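Local coordinates for protein guanidinopropionase (Pseudomonas aeruginosa, PDB 3NIQ) that catalyses the manganese-dependent hydrolysis of 3-guanidinopropanoate to beta-alanine and urea, working as a homohexamer of the arginase family, at residues Ser238-Val243 and Val282-Pro287; Thr49-Ala54 and Gly253-Gly258; Leu142-Phe147 and Leu181-Ile186; Gly38-Pro43 and Gly86-Ala91. All coordinates share one frame; numbering follows the deposited sequence.

Contact 1 (Ser238-Val243 and Val282-Pro287). With MN (manganese (II) ion), chain E; MN (manganese (II) ion), chain D.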
loop_
_atom_site.group_PDB
_atom_site.type_symbol
_atom_site.label_atom_id
_atom_site.label_comp_id
_atom_site.label_asym_id
_atom_site.label_seq_id
_atom_site.Cartn_x
_atom_site.Cartn_y
_atom_site.Cartn_z
ATOM N N SER A 238 -30.137 4.687 6.385
ATOM C CA SER A 238 -29.153 3.683 6.111
ATOM C C SER A 238 -28.156 4.212 5.067
ATOM O O SER A 238 -28.532 4.542 3.939
ATOM C CB SER A 238 -29.845 2.415 5.611
ATOM O OG SER A 238 -28.894 1.411 5.339
ATOM N N PHE A 239 -26.882 4.247 5.445
ATOM C CA PHE A 239 -25.852 4.854 4.614
ATOM C C PHE A 239 -24.838 3.804 4.132
ATOM O O PHE A 239 -24.041 3.283 4.928
ATOM C CB PHE A 239 -25.142 5.956 5.424
ATOM C CG PHE A 239 -24.226 6.810 4.599
ATOM C CD1 PHE A 239 -24.692 7.977 3.997
ATOM C CD2 PHE A 239 -22.890 6.434 4.410
ATOM C CE1 PHE A 239 -23.830 8.779 3.205
ATOM C CE2 PHE A 239 -22.031 7.209 3.616
ATOM C CZ PHE A 239 -22.492 8.382 3.020
ATOM N N ASP A 240 -24.874 3.496 2.838
ATOM C CA ASP A 240 -23.936 2.564 2.238
ATOM C C ASP A 240 -22.810 3.442 1.676
ATOM O O ASP A 240 -23.058 4.321 0.854
ATOM C CB ASP A 240 -24.659 1.732 1.151
ATOM C CG ASP A 240 -23.736 0.771 0.389
ATOM O OD1 ASP A 240 -22.496 0.957 0.374
ATOM O OD2 ASP A 240 -24.254 -0.186 -0.240
ATOM N N VAL A 241 -21.587 3.227 2.150
ATOM C CA VAL A 241 -20.492 4.118 1.810
ATOM C C VAL A 241 -20.189 4.089 0.316
ATOM O O VAL A 241 -19.582 5.012 -0.193
ATOM C CB VAL A 241 -19.193 3.869 2.630
ATOM C CG1 VAL A 241 -19.417 4.109 4.142
ATOM C CG2 VAL A 241 -18.627 2.476 2.368
ATOM N N ASP A 242 -20.635 3.050 -0.388
ATOM C CA ASP A 242 -20.417 3.020 -1.837
ATOM C C ASP A 242 -21.316 4.029 -2.611
ATOM O O ASP A 242 -21.191 4.175 -3.824
ATOM C CB ASP A 242 -20.468 1.562 -2.395
ATOM C CG ASP A 242 -21.890 0.991 -2.509
ATOM O OD1 ASP A 242 -22.872 1.764 -2.521
ATOM O OD2 ASP A 242 -22.018 -0.258 -2.584
ATOM N N VAL A 243 -22.198 4.747 -1.905
ATOM C CA VAL A 243 -22.849 5.935 -2.501
ATOM C C VAL A 243 -21.778 6.975 -2.885
ATOM O O VAL A 243 -21.910 7.699 -3.876
ATOM C CB VAL A 243 -23.875 6.584 -1.557
ATOM C CG1 VAL A 243 -23.194 7.326 -0.401
ATOM C CG2 VAL A 243 -24.828 7.513 -2.339
ATOM N N VAL A 282 -24.322 2.600 9.065
ATOM C CA VAL A 282 -23.283 2.917 8.089
ATOM C C VAL A 282 -22.711 1.576 7.671
ATOM O O VAL A 282 -22.079 0.889 8.477
ATOM C CB VAL A 282 -22.157 3.779 8.710
ATOM C CG1 VAL A 282 -21.085 4.055 7.687
ATOM C CG2 VAL A 282 -22.716 5.121 9.242
ATOM N N VAL A 283 -22.957 1.172 6.428
ATOM C CA VAL A 283 -22.617 -0.202 6.035
ATOM C C VAL A 283 -21.645 -0.221 4.868
ATOM O O VAL A 283 -21.430 0.805 4.258
ATOM C CB VAL A 283 -23.878 -1.003 5.655
ATOM C CG1 VAL A 283 -24.788 -1.120 6.857
ATOM C CG2 VAL A 283 -24.611 -0.362 4.432
ATOM N N GLU A 284 -21.058 -1.396 4.630
ATOM C CA GLU A 284 -20.185 -1.723 3.483
ATOM C C GLU A 284 -18.767 -1.133 3.578
ATOM O O GLU A 284 -18.031 -1.136 2.586
ATOM C CB GLU A 284 -20.847 -1.373 2.113
ATOM C CG GLU A 284 -22.154 -2.119 1.792
ATOM C CD GLU A 284 -21.948 -3.607 1.489
ATOM O OE1 GLU A 284 -20.786 -4.083 1.466
ATOM O OE2 GLU A 284 -22.954 -4.317 1.307
ATOM N N VAL A 285 -18.371 -0.636 4.747
ATOM C CA VAL A 285 -16.938 -0.351 4.952
ATOM C C VAL A 285 -16.157 -1.663 4.913
ATOM O O VAL A 285 -16.419 -2.557 5.697
ATOM C CB VAL A 285 -16.644 0.380 6.280
ATOM C CG1 VAL A 285 -15.130 0.620 6.445
ATOM C CG2 VAL A 285 -17.391 1.759 6.325
ATOM N N SER A 286 -15.204 -1.778 3.994
ATOM C CA SER A 286 -14.486 -3.038 3.808
ATOM C C SER A 286 -12.964 -2.819 3.923
ATOM O O SER A 286 -12.294 -2.501 2.944
ATOM C CB SER A 286 -14.875 -3.678 2.472
ATOM O OG SER A 286 -14.236 -4.934 2.300
ATOM N N PRO A 287 -12.427 -2.961 5.147
ATOM C CA PRO A 287 -11.010 -2.654 5.431
ATOM C C PRO A 287 -9.950 -3.313 4.522
ATOM O O PRO A 287 -8.956 -2.654 4.200
ATOM C CB PRO A 287 -10.841 -3.073 6.898
ATOM C CG PRO A 287 -12.213 -2.749 7.497
ATOM C CD PRO A 287 -13.207 -3.174 6.383
HETATM MN MN MN E . -24.280 -0.301 -2.534
HETATM MN MN MN D . -26.126 -1.276 -0.154
HETATM O O HOH W 1 -25.450 -2.187 -2.293
#

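Contact 2 (Thr49-Ala54 and Gly253-Gly258)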
loop_
_atom_site.group_PDB
_atom_site.type_symbol
_atom_site.label_atom_id
_atom_site.label_comp_id
_atom_site.label_asym_id
_atom_site.label_seq_id
_atom_site.Cartn_x
_atom_site.Cartn_y
_atom_site.Cartn_z
ATOM N N THR A 49 -21.768 -10.980 -2.416
ATOM C CA THR A 49 -21.690 -11.780 -3.646
ATOM C C THR A 49 -20.419 -11.569 -4.458
ATOM O O THR A 49 -20.098 -12.368 -5.340
ATOM C CB THR A 49 -22.886 -11.503 -4.549
ATOM O OG1 THR A 49 -22.980 -10.100 -4.781
ATOM C CG2 THR A 49 -24.157 -11.993 -3.877
ATOM N N ASN A 50 -19.695 -10.504 -4.148
ATOM C CA ASN A 50 -18.478 -10.149 -4.854
ATOM C C ASN A 50 -17.280 -10.051 -3.889
ATOM O O ASN A 50 -16.735 -11.065 -3.476
ATOM C CB ASN A 50 -18.729 -8.838 -5.626
ATOM C CG ASN A 50 -17.520 -8.358 -6.424
ATOM O OD1 ASN A 50 -16.852 -9.130 -7.146
ATOM N ND2 ASN A 50 -17.245 -7.047 -6.309
ATOM N N ARG A 51 -16.867 -8.843 -3.525
ATOM C CA ARG A 51 -15.655 -8.685 -2.701
ATOM C C ARG A 51 -16.055 -8.624 -1.243
ATOM O O ARG A 51 -16.736 -7.696 -0.826
ATOM C CB ARG A 51 -14.848 -7.442 -3.122
ATOM C CG ARG A 51 -14.492 -7.450 -4.609
ATOM C CD ARG A 51 -13.412 -6.427 -4.994
ATOM N NE ARG A 51 -13.690 -5.093 -4.475
ATOM C CZ ARG A 51 -13.026 -3.993 -4.821
ATOM N NH1 ARG A 51 -12.036 -4.038 -5.715
ATOM N NH2 ARG A 51 -13.354 -2.836 -4.264
ATOM N N ALA A 52 -15.692 -9.644 -0.473
ATOM C CA ALA A 52 -16.023 -9.660 0.945
ATOM C C ALA A 52 -15.025 -8.836 1.756
ATOM O O ALA A 52 -14.065 -8.298 1.205
ATOM C CB ALA A 52 -16.098 -11.089 1.448
ATOM N N GLY A 53 -15.256 -8.709 3.059
ATOM C CA GLY A 53 -14.304 -8.023 3.913
ATOM C C GLY A 53 -14.955 -7.029 4.860
ATOM O O GLY A 53 -14.320 -6.594 5.809
ATOM N N ALA A 54 -16.231 -6.716 4.637
ATOM C CA ALA A 54 -16.992 -5.814 5.514
ATOM C C ALA A 54 -17.126 -6.347 6.949
ATOM O O ALA A 54 -17.460 -5.600 7.874
ATOM C CB ALA A 54 -18.391 -5.483 4.898
ATOM N N GLY A 253 -16.985 -3.061 -1.082
ATOM C CA GLY A 253 -17.030 -4.276 -1.886
ATOM C C GLY A 253 -17.432 -4.061 -3.325
ATOM O O GLY A 253 -16.833 -4.657 -4.223
ATOM N N THR A 254 -18.414 -3.188 -3.547
ATOM C CA THR A 254 -18.981 -2.994 -4.893
ATOM C C THR A 254 -18.889 -1.544 -5.362
ATOM O O THR A 254 -19.918 -0.856 -5.492
ATOM C CB THR A 254 -20.455 -3.482 -4.922
ATOM O OG1 THR A 254 -20.506 -4.806 -4.386
ATOM C CG2 THR A 254 -21.006 -3.501 -6.370
ATOM N N PRO A 255 -17.656 -1.061 -5.630
ATOM C CA PRO A 255 -17.494 0.349 -6.027
ATOM C C PRO A 255 -18.135 0.639 -7.386
ATOM O O PRO A 255 -18.159 -0.236 -8.259
ATOM C CB PRO A 255 -15.968 0.523 -6.108
ATOM C CG PRO A 255 -15.443 -0.894 -6.465
ATOM C CD PRO A 255 -16.383 -1.826 -5.708
ATOM N N GLU A 256 -18.658 1.856 -7.547
ATOM C CA GLU A 256 -19.157 2.341 -8.830
ATOM C C GLU A 256 -18.629 3.765 -8.976
ATOM O O GLU A 256 -18.873 4.592 -8.096
ATOM C CB GLU A 256 -20.694 2.389 -8.857
ATOM C CG GLU A 256 -21.415 1.105 -8.411
ATOM C CD GLU A 256 -21.372 -0.010 -9.453
ATOM O OE1 GLU A 256 -20.977 0.273 -10.608
ATOM O OE2 GLU A 256 -21.734 -1.162 -9.117
ATOM N N ILE A 257 -17.912 4.064 -10.062
ATOM C CA ILE A 257 -17.279 5.392 -10.183
ATOM C C ILE A 257 -18.330 6.504 -10.381
ATOM O O ILE A 257 -19.504 6.217 -10.688
ATOM C CB ILE A 257 -16.241 5.437 -11.337
ATOM C CG1 ILE A 257 -16.909 5.260 -12.702
ATOM C CG2 ILE A 257 -15.124 4.360 -11.146
ATOM C CD1 ILE A 257 -15.962 5.716 -13.859
ATOM N N GLY A 258 -17.912 7.753 -10.184
ATOM C CA GLY A 258 -18.787 8.916 -10.430
ATOM C C GLY A 258 -19.850 9.057 -9.355
ATOM O O GLY A 258 -21.042 9.159 -9.667
HETATM O O HOH W 2 -19.358 -7.089 -2.552
#

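Contact 3 (Leu142-Phe147 and Leu181-Ile186)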
loop_
_atom_site.group_PDB
_atom_site.type_symbol
_atom_site.label_atom_id
_atom_site.label_comp_id
_atom_site.label_asym_id
_atom_site.label_seq_id
_atom_site.Cartn_x
_atom_site.Cartn_y
_atom_site.Cartn_z
ATOM N N LEU A 142 -41.323 0.971 8.998
ATOM C CA LEU A 142 -40.385 2.098 9.036
ATOM C C LEU A 142 -40.446 2.823 7.708
ATOM O O LEU A 142 -40.752 2.206 6.677
ATOM C CB LEU A 142 -38.930 1.575 9.227
ATOM C CG LEU A 142 -38.571 0.850 10.515
ATOM C CD1 LEU A 142 -37.217 0.143 10.405
ATOM C CD2 LEU A 142 -38.571 1.791 11.701
ATOM N N GLY A 143 -40.184 4.124 7.730
ATOM C CA GLY A 143 -39.783 4.851 6.524
ATOM C C GLY A 143 -38.248 4.808 6.435
ATOM O O GLY A 143 -37.571 4.419 7.409
ATOM N N MET A 144 -37.676 5.191 5.297
ATOM C CA MET A 144 -36.201 5.211 5.203
ATOM C C MET A 144 -35.657 6.228 4.206
ATOM O O MET A 144 -36.247 6.446 3.162
ATOM C CB MET A 144 -35.675 3.807 4.882
ATOM C CG MET A 144 -34.158 3.714 4.647
ATOM S SD MET A 144 -33.608 2.028 4.324
ATOM C CE MET A 144 -34.278 1.729 2.694
ATOM N N VAL A 145 -34.555 6.878 4.580
ATOM C CA VAL A 145 -33.695 7.593 3.650
ATOM C C VAL A 145 -32.463 6.700 3.485
ATOM O O VAL A 145 -31.747 6.439 4.439
ATOM C CB VAL A 145 -33.228 8.960 4.198
ATOM C CG1 VAL A 145 -32.328 9.676 3.150
ATOM C CG2 VAL A 145 -34.426 9.870 4.568
ATOM N N HIS A 146 -32.234 6.241 2.263
ATOM C CA HIS A 146 -31.232 5.229 1.963
ATOM C C HIS A 146 -30.239 5.800 0.931
ATOM O O HIS A 146 -30.618 6.120 -0.192
ATOM C CB HIS A 146 -31.974 4.001 1.411
ATOM C CG HIS A 146 -31.091 2.920 0.872
ATOM N ND1 HIS A 146 -31.465 2.121 -0.189
ATOM C CD2 HIS A 146 -29.857 2.499 1.244
ATOM C CE1 HIS A 146 -30.496 1.260 -0.459
ATOM N NE2 HIS A 146 -29.508 1.468 0.400
ATOM N N PHE A 147 -28.985 5.962 1.333
ATOM C CA PHE A 147 -27.917 6.486 0.459
ATOM C C PHE A 147 -27.136 5.298 -0.094
ATOM O O PHE A 147 -26.575 4.519 0.686
ATOM C CB PHE A 147 -26.950 7.345 1.286
ATOM C CG PHE A 147 -27.571 8.565 1.876
ATOM C CD1 PHE A 147 -27.528 9.767 1.203
ATOM C CD2 PHE A 147 -28.186 8.515 3.124
ATOM C CE1 PHE A 147 -28.108 10.925 1.761
ATOM C CE2 PHE A 147 -28.760 9.644 3.684
ATOM C CZ PHE A 147 -28.725 10.859 3.003
ATOM N N LEU A 181 -43.696 3.605 0.284
ATOM C CA LEU A 181 -44.050 5.011 -0.041
ATOM C C LEU A 181 -43.302 6.016 0.800
ATOM O O LEU A 181 -43.250 7.187 0.452
ATOM C CB LEU A 181 -45.557 5.284 0.119
ATOM C CG LEU A 181 -46.356 5.362 -1.184
ATOM C CD1 LEU A 181 -46.466 3.969 -1.801
ATOM C CD2 LEU A 181 -47.736 5.939 -0.920
ATOM N N ARG A 182 -42.760 5.583 1.937
ATOM C CA ARG A 182 -41.921 6.464 2.712
ATOM C C ARG A 182 -40.443 6.053 2.587
ATOM O O ARG A 182 -39.663 6.227 3.507
ATOM C CB ARG A 182 -42.388 6.515 4.173
ATOM C CG ARG A 182 -43.800 7.114 4.299
ATOM C CD ARG A 182 -44.116 7.613 5.712
ATOM N NE ARG A 182 -43.836 6.607 6.720
ATOM C CZ ARG A 182 -42.780 6.640 7.535
ATOM N NH1 ARG A 182 -41.858 7.625 7.473
ATOM N NH2 ARG A 182 -42.640 5.674 8.403
ATOM N N THR A 183 -40.079 5.513 1.429
ATOM C CA THR A 183 -38.690 5.140 1.158
ATOM C C THR A 183 -38.146 5.963 0.009
ATOM O O THR A 183 -38.760 6.077 -1.056
ATOM C CB THR A 183 -38.583 3.636 0.863
ATOM O OG1 THR A 183 -39.109 2.907 1.987
ATOM C CG2 THR A 183 -37.128 3.213 0.607
ATOM N N VAL A 184 -36.986 6.552 0.235
ATOM C CA VAL A 184 -36.318 7.310 -0.809
ATOM C C VAL A 184 -34.846 6.873 -0.859
ATOM O O VAL A 184 -34.178 6.766 0.189
ATOM C CB VAL A 184 -36.512 8.837 -0.649
ATOM C CG1 VAL A 184 -36.034 9.328 0.718
ATOM C CG2 VAL A 184 -35.798 9.618 -1.823
ATOM N N GLN A 185 -34.379 6.575 -2.072
ATOM C CA GLN A 185 -33.019 6.071 -2.299
ATOM C C GLN A 185 -32.254 7.089 -3.119
ATOM O O GLN A 185 -32.762 7.568 -4.125
ATOM C CB GLN A 185 -33.050 4.713 -3.004
ATOM C CG GLN A 185 -33.917 3.675 -2.269
ATOM C CD GLN A 185 -33.962 2.363 -3.012
ATOM O OE1 GLN A 185 -34.322 2.319 -4.190
ATOM N NE2 GLN A 185 -33.567 1.291 -2.342
ATOM N N ILE A 186 -31.049 7.445 -2.658
ATOM C CA ILE A 186 -30.280 8.528 -3.250
ATOM C C ILE A 186 -28.874 8.081 -3.653
ATOM O O ILE A 186 -28.133 7.538 -2.819
ATOM C CB ILE A 186 -30.123 9.705 -2.248
ATOM C CG1 ILE A 186 -31.490 10.167 -1.719
ATOM C CG2 ILE A 186 -29.370 10.844 -2.924
ATOM C CD1 ILE A 186 -31.433 11.175 -0.602
#

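Contact 4 (Gly38-Pro43 and Gly86-Ala91)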
loop_
_atom_site.group_PDB
_atom_site.type_symbol
_atom_site.label_atom_id
_atom_site.label_comp_id
_atom_site.label_asym_id
_atom_site.label_seq_id
_atom_site.Cartn_x
_atom_site.Cartn_y
_atom_site.Cartn_z
ATOM N N GLY A 38 -27.532 3.326 21.319
ATOM C CA GLY A 38 -26.504 2.274 21.350
ATOM C C GLY A 38 -25.695 2.217 20.073
ATOM O O GLY A 38 -26.266 2.166 18.983
ATOM N N LEU A 39 -24.373 2.243 20.208
ATOM C CA LEU A 39 -23.464 2.148 19.074
ATOM C C LEU A 39 -23.045 0.709 18.935
ATOM O O LEU A 39 -22.449 0.131 19.840
ATOM C CB LEU A 39 -22.235 3.062 19.231
ATOM C CG LEU A 39 -22.484 4.500 19.701
ATOM C CD1 LEU A 39 -21.173 5.324 19.678
ATOM C CD2 LEU A 39 -23.585 5.210 18.906
ATOM N N ILE A 40 -23.420 0.112 17.814
ATOM C CA ILE A 40 -23.319 -1.332 17.668
ATOM C C ILE A 40 -22.584 -1.712 16.405
ATOM O O ILE A 40 -22.850 -1.164 15.326
ATOM C CB ILE A 40 -24.734 -1.985 17.622
ATOM C CG1 ILE A 40 -25.548 -1.628 18.879
ATOM C CG2 ILE A 40 -24.604 -3.522 17.497
ATOM C CD1 ILE A 40 -27.110 -1.501 18.586
ATOM N N GLY A 41 -21.687 -2.681 16.520
ATOM C CA GLY A 41 -21.048 -3.232 15.348
ATOM C C GLY A 41 -21.762 -4.483 14.862
ATOM O O GLY A 41 -22.214 -5.296 15.667
ATOM N N VAL A 42 -21.878 -4.650 13.541
ATOM C CA VAL A 42 -22.381 -5.912 13.003
ATOM C C VAL A 42 -21.389 -6.489 11.992
ATOM O O VAL A 42 -21.505 -6.262 10.771
ATOM C CB VAL A 42 -23.740 -5.763 12.383
ATOM C CG1 VAL A 42 -24.298 -7.154 12.105
ATOM C CG2 VAL A 42 -24.665 -4.952 13.312
ATOM N N PRO A 43 -20.410 -7.237 12.503
ATOM C CA PRO A 43 -19.263 -7.659 11.706
ATOM C C PRO A 43 -19.618 -8.886 10.883
ATOM O O PRO A 43 -19.243 -9.993 11.231
ATOM C CB PRO A 43 -18.204 -7.968 12.769
ATOM C CG PRO A 43 -19.006 -8.404 13.987
ATOM C CD PRO A 43 -20.258 -7.575 13.941
ATOM N N GLY A 86 -23.407 4.931 24.254
ATOM C CA GLY A 86 -22.396 3.956 24.642
ATOM C C GLY A 86 -22.062 2.972 23.547
ATOM O O GLY A 86 -22.813 2.838 22.574
ATOM N N ASP A 87 -20.927 2.293 23.701
ATOM C CA ASP A 87 -20.522 1.226 22.778
ATOM C C ASP A 87 -21.131 -0.058 23.304
ATOM O O ASP A 87 -20.718 -0.588 24.332
ATOM C CB ASP A 87 -18.981 1.130 22.660
ATOM C CG ASP A 87 -18.522 0.140 21.581
ATOM O OD1 ASP A 87 -19.231 -0.847 21.332
ATOM O OD2 ASP A 87 -17.438 0.338 20.984
ATOM N N LEU A 88 -22.148 -0.536 22.604
ATOM C CA LEU A 88 -22.868 -1.722 22.991
ATOM C C LEU A 88 -22.201 -3.001 22.490
ATOM O O LEU A 88 -22.778 -4.070 22.559
ATOM C CB LEU A 88 -24.312 -1.641 22.467
ATOM C CG LEU A 88 -25.432 -1.362 23.460
ATOM C CD1 LEU A 88 -26.770 -1.483 22.736
ATOM C CD2 LEU A 88 -25.388 -2.315 24.706
ATOM N N GLY A 89 -20.977 -2.902 21.986
ATOM C CA GLY A 89 -20.281 -4.101 21.524
ATOM C C GLY A 89 -20.775 -4.493 20.135
ATOM O O GLY A 89 -21.334 -3.655 19.401
ATOM N N ASP A 90 -20.543 -5.752 19.765
ATOM C CA ASP A 90 -20.956 -6.277 18.468
ATOM C C ASP A 90 -22.131 -7.233 18.586
ATOM O O ASP A 90 -22.174 -8.038 19.504
ATOM C CB ASP A 90 -19.804 -7.051 17.811
ATOM C CG ASP A 90 -18.687 -6.153 17.309
ATOM O OD1 ASP A 90 -18.868 -4.914 17.183
ATOM O OD2 ASP A 90 -17.618 -6.716 17.034
ATOM N N ALA A 91 -23.055 -7.171 17.629
ATOM C CA ALA A 91 -24.088 -8.184 17.518
ATOM C C ALA A 91 -23.446 -9.581 17.300
ATOM O O ALA A 91 -22.363 -9.683 16.728
ATOM C CB ALA A 91 -25.026 -7.853 16.388
#

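Contact 1 (Ser238-Val243 and Val282-Pro287)
Asp240 turns OD1 to the CB and CG of Glu284, while its OD2 bridges two manganese ions; two acidic side chains meet at the C-terminal ends of the parallel strands. This is the binuclear manganese centre of the ureohydrolase fold, built where the neighbouring strands 235-240 and 277-283 of a beta-alpha-beta unit end. Asp240 OD2 lies 2.2 Å from one manganese (chain D) and 2.3 Å from the other (chain E). Asp242 grips the chain E ion with both oxygens, and a water spans the pair; His126, Asp148, His150 and Asp152 complete the sites. Aspartate suits these places because its short arm keeps the metals close to the strand end. Val283 N donates to Phe239 O at 2.8 Å, and Val241 N to Val283 O at 3.2 Å, which fixes the two strand ends in parallel register. Away from the metals Val241 CG1 touches both Val282 CG1 and Val285 CG2, 3.8 Å from the latter; Val241 and Val282 also pack on helix 294-317, where compact branched side chains suit the close spacing. Glu284 meets Asp240 by its methylenes, the chain bending at chi2 (-71°) and its OE2 accepting from the backbone N of His126. Asp240 OD1 closes an Asx turn, receiving Asp242 N at 2.9 Å from the anti side, 35° out of the carboxylate plane.

Contact 2 (Thr49-Ala54 and Gly253-Gly258)
Two irregular loops meet here through polar side chains and a backbone carbonyl, at the C-terminal end of the sheet: residues 49-54 follow strand 37-42, and residues 253-258 lie between strand 235-240 and helix 262-270. Gly253 O is the focus. Asn50 ND2 and Arg51 NE each approach it to 3.2 Å, and both hydrogen bonds are weak, with N-H...O angles of 123° and 129°; two bent bonds share one acceptor. Asn50 holds its CG anti to the backbone N, which brings the amide toward Gly253, while its OD1 is hydrogen-bonded to a bound glycerol, probably from the crystallisation liquor. Arginine suits the next position because its long chain runs past Gly253 O, giving NE to it and carrying the terminal nitrogens on. A bend at chi3 (-49°) brings NH2 to 3.5 Å from Pro255 CD, the two side chains crossing at about a right angle. The same NH2 donates to Thr252 O, and the guanidinium makes a cation-pi contact with Phe289. Glycine fits position 253 because a beta carbon there would run into Arg51 O. A water links the loops a second time, donating to Arg51 O at 3.2 Å and lying 3.1 Å from Thr254 OG1 in a hydrogen bond. Nearby, Glu256 bonds His150, a manganese ligand, and forms a salt bridge with Arg69 of a neighbouring subunit. Long loops gathered around the metal centre at the C-terminal ends of parallel strands are characteristic of the arginase fold.

Contact 3 (Leu142-Phe147 and Leu181-Ile186)
Strands 142-147 and 183-186 run parallel, their axes 4.7 Å apart at closest approach and inclined by 15°. Four backbone hydrogen bonds pass between them: Met144 N to Arg182 O, Val184 N to Met144 O, His146 N to Val184 O and Ile186 N to His146 O, the last 2.8 Å long. Side chains alternate between the two faces. On one, Val145, Val184 and Ile186 pack against helix 211-230, and Phe147 meets Phe239 of the next strand; Ile186 CD1 reaches 4.1 Å from both Val145 CG1 and Phe147 CE1, and the isoleucine lies alongside the phenylalanine, pointing the same way. On the other, Met144 CE touches Thr183 CG2 at 3.8 Å, the thioether turning at chi3 (71°) to bring its methyl there. Beyond them Gln185 NE2 donates to His146 ND1 at 3.1 Å, in the imidazole plane although the ring and amide planes differ by 48°. His146 NE2 is bonded in turn to Asp148, a manganese ligand; bonds at both ring nitrogens probably set the rotation of this second-shell histidine. Near the N-terminal ends, Arg182 lays one face of its guanidinium by Gly143, whose CA is 3.2 Å above the plane toward its rim; a beta carbon would collide with NH1. The guanidinium bonds Val230 O and Pro234 O. A parallel pair of this kind, one strand leading straight into metal ligands, is characteristic of the alpha/beta fold of arginases and agmatinases.

Contact 4 (Gly38-Pro43 and Gly86-Ala91)
A beta bulge interrupts the parallel pairing of strands 37-42 and 85-90 at one margin of the sheet. Leu39 pairs with Asp87, but Gly41 pairs with Asp90, a shift of one residue. Before it, Leu39 N donates to Gly86 O and Leu88 N to Leu39 O, both at 2.9 Å; after it, Gly41 N reaches Gly89 O, and Ala91 N reaches Gly41 O at 2.8 Å. The extra residue is accommodated by Gly89, whose phi of 80° with psi of -160° would jam a beta carbon against the preceding carbonyl. Asp87, its CG swung opposite its own N (chi1 -173°), forms an Asx turn at the bulge, OD1 accepting Gly89 N at 2.8 Å. In the arginase-type alpha/beta fold, strand 85-90 is the outermost strand of the sheet within the chain at this end, and helix 98-114 covers the face bearing Ile40 and Val42. There Ile40 and Leu88 lie side by side, CG1 of the isoleucine 3.8 Å from CB of the leucine, and Val42 CG2 meets the small Ala91 CB at 4.2 Å. On the face that bears Leu39 and Asp87, Asp90 OD1 comes within 3.3 Å of Gly41 CA, a position that suits glycine because a beta carbon would strike that oxygen. Arg62 forms salt bridges with both Asp87 and Asp90. Asp90 OD2 also accepts from Gly19 N of a neighbouring subunit, and Pro43 CG packs 3.7 Å from the same oxygen.

From the N terminus, strand 37-42 first closes a loop at contact 4 when strand 85-90 pairs with it. Residues 49-54, inside that loop, meet 253-258 only much later in the chain, so contact 2 crosses contact 4 and spans nearly two hundred residues. Contact 3 is nested within this long loop, joining strands 142-147 and 183-188. Contact 1 opens at 238-243 before contact 2 closes and ends at 282-287, so these two also cross; they touch where Ser286 meets the 52-54 backbone. Contacts 1, 3 and 4 belong to one sheet, with strands 235-240 and 142-147 adjacent, whereas contact 2 ties together loops beyond the C-terminal ends of its strands.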